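Local coordinates for protein putative adhesin (Parabacteroides distasonis, PDB 3LJY) that is a putative lipoprotein adhesin with a repetitive beta-solenoid fold, and probably takes part in attachment at the cell surface, at residues 202-207 with 218-223. Residues are numbered along the deposited sequence; the frame is centred on the assembly and turned at random.
Sequences AEVHAT and GNIRYK
Val204 meets Tyr222 and Ile220 on the buried face of two parallel strands, 202-206 and 219-223. Its CG2 methyl does the touching and lies 3.6 Å from CB of Tyr222. The same methyl reaches CG2 of Ile220 at 4.2 Å, so one branch of Val204 bridges two residues of the next strand. The phenol ring of Tyr222 leads away from Val204: CG sits between the backbone N and the carbonyl carbon (chi1 64°), which leaves CB as the side-chain atom that meets the valine methyl. Ala202 lies beside Ile220 on this face, in a looser contact.

The backbones are paired in register, Ala202 with Ile220 through His205 with Lys223. Ala202 and Val204 each donate through N-H and accept through C=O. The bond from Arg221 N to Ala202 O is 2.8 Å long, and that from Val204 N to Arg221 O is 2.9 Å. The last hydrogen bond of the ladder, Ala206 N to Lys223 O, is longer at 3.3 Å and more bent, with 143° at the hydrogen.

Glu203, Arg221, His205 and Lys223 line the other, partly exposed face. The His205 ring, with CG anti to the backbone N (chi1 180°), brings CD2 to 3.3 Å from Lys223 O, which lies at the ring edge near its plane. The Lys223 side chain crosses the histidine at about a right angle and makes a cation-pi contact with Phe185. Arg221 turns away from Glu203; its NH1 hydrogen-bonds Ile220 O from above the carbonyl plane and also Thr237 OG1, while NH2 forms a salt bridge with Glu239, and Glu203 OE1 is hydrogen-bonded to His183 ND1.

The pair joins successive rungs of a beta-solenoid. Strands 181-184 and 237-240 flank it, and strands 172-176, 192-196 and 209-215 pack against its apolar face.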
# COMPACT_ATOMS: atom_id res chain seq x y z
N ALA A 202 -4.46 -16.98 3.09
CA ALA A 202 -5.37 -15.85 3.41
C ALA A 202 -6.01 -16.13 4.75
O ALA A 202 -6.66 -17.16 4.92
CB ALA A 202 -6.47 -15.64 2.35
N GLU A 203 -5.77 -15.23 5.70
CA GLU A 203 -6.47 -15.16 7.00
C GLU A 203 -7.52 -14.08 6.94
O GLU A 203 -7.20 -12.91 6.76
CB GLU A 203 -5.49 -14.82 8.11
CG GLU A 203 -4.38 -15.80 8.29
CD GLU A 203 -3.45 -15.45 9.43
OE1 GLU A 203 -3.25 -14.23 9.78
OE2 GLU A 203 -2.90 -16.45 9.98
N VAL A 204 -8.77 -14.46 7.11
CA VAL A 204 -9.90 -13.57 6.82
C VAL A 204 -10.96 -13.62 7.92
O VAL A 204 -10.96 -14.49 8.79
CB VAL A 204 -10.51 -13.90 5.40
CG1 VAL A 204 -9.39 -14.01 4.35
CG2 VAL A 204 -11.34 -15.20 5.40
N HIS A 205 -11.87 -12.65 7.89
CA HIS A 205 -13.01 -12.61 8.80
C HIS A 205 -14.28 -12.23 8.02
O HIS A 205 -14.43 -11.11 7.56
CB HIS A 205 -12.70 -11.66 9.98
CG HIS A 205 -13.82 -11.56 10.96
ND1 HIS A 205 -13.93 -10.52 11.86
CD2 HIS A 205 -14.90 -12.34 11.17
CE1 HIS A 205 -15.02 -10.68 12.59
NE2 HIS A 205 -15.63 -11.78 12.18
N ALA A 206 -15.16 -13.19 7.81
CA ALA A 206 -16.45 -12.98 7.13
C ALA A 206 -17.54 -13.06 8.19
O ALA A 206 -17.46 -13.89 9.09
CB ALA A 206 -16.68 -14.02 6.02
N THR A 207 -18.53 -12.17 8.13
CA THR A 207 -19.55 -12.10 9.18
C THR A 207 -20.96 -12.43 8.66
O THR A 207 -21.92 -12.32 9.40
CB THR A 207 -19.56 -10.71 9.91
OG1 THR A 207 -19.74 -9.67 8.96
CG2 THR A 207 -18.26 -10.47 10.68
N GLY A 218 -2.49 -23.79 -1.63
CA GLY A 218 -2.83 -22.64 -0.82
C GLY A 218 -3.76 -22.96 0.34
O GLY A 218 -4.36 -24.03 0.38
N ASN A 219 -3.89 -22.02 1.27
CA ASN A 219 -4.75 -22.19 2.46
C ASN A 219 -5.55 -20.93 2.80
O ASN A 219 -5.05 -19.83 2.65
CB ASN A 219 -3.94 -22.53 3.72
CG ASN A 219 -3.29 -23.89 3.67
OD1 ASN A 219 -2.09 -23.98 3.48
ND2 ASN A 219 -4.07 -24.95 3.86
N ILE A 220 -6.78 -21.11 3.27
CA ILE A 220 -7.63 -20.05 3.77
C ILE A 220 -8.05 -20.38 5.22
O ILE A 220 -8.57 -21.44 5.51
CB ILE A 220 -8.91 -19.79 2.92
CG1 ILE A 220 -8.53 -19.47 1.46
CG2 ILE A 220 -9.74 -18.62 3.55
CD1 ILE A 220 -9.70 -19.26 0.49
N ARG A 221 -7.80 -19.46 6.13
CA ARG A 221 -8.28 -19.58 7.49
C ARG A 221 -9.27 -18.45 7.75
O ARG A 221 -8.99 -17.30 7.43
CB ARG A 221 -7.10 -19.49 8.45
CG ARG A 221 -6.10 -20.64 8.34
CD ARG A 221 -6.72 -21.91 8.90
NE ARG A 221 -5.93 -23.12 8.73
CZ ARG A 221 -5.86 -23.85 7.60
NH1 ARG A 221 -6.49 -23.48 6.48
NH2 ARG A 221 -5.13 -24.95 7.60
N TYR A 222 -10.45 -18.76 8.27
CA TYR A 222 -11.43 -17.72 8.51
C TYR A 222 -11.98 -17.75 9.91
O TYR A 222 -12.14 -18.79 10.51
CB TYR A 222 -12.59 -17.79 7.51
CG TYR A 222 -13.45 -19.05 7.59
CD1 TYR A 222 -14.59 -19.11 8.41
CD2 TYR A 222 -13.14 -20.18 6.83
CE1 TYR A 222 -15.39 -20.26 8.46
CE2 TYR A 222 -13.93 -21.32 6.88
CZ TYR A 222 -15.05 -21.35 7.69
OH TYR A 222 -15.82 -22.49 7.73
N LYS A 223 -12.24 -16.55 10.42
CA LYS A 223 -13.02 -16.36 11.65
C LYS A 223 -14.45 -16.09 11.21
O LYS A 223 -14.70 -15.46 10.17
CB LYS A 223 -12.47 -15.18 12.48
CG LYS A 223 -11.06 -15.44 13.05
CD LYS A 223 -10.54 -14.29 13.95
CE LYS A 223 -9.37 -14.75 14.85
NZ LYS A 223 -8.38 -13.67 15.18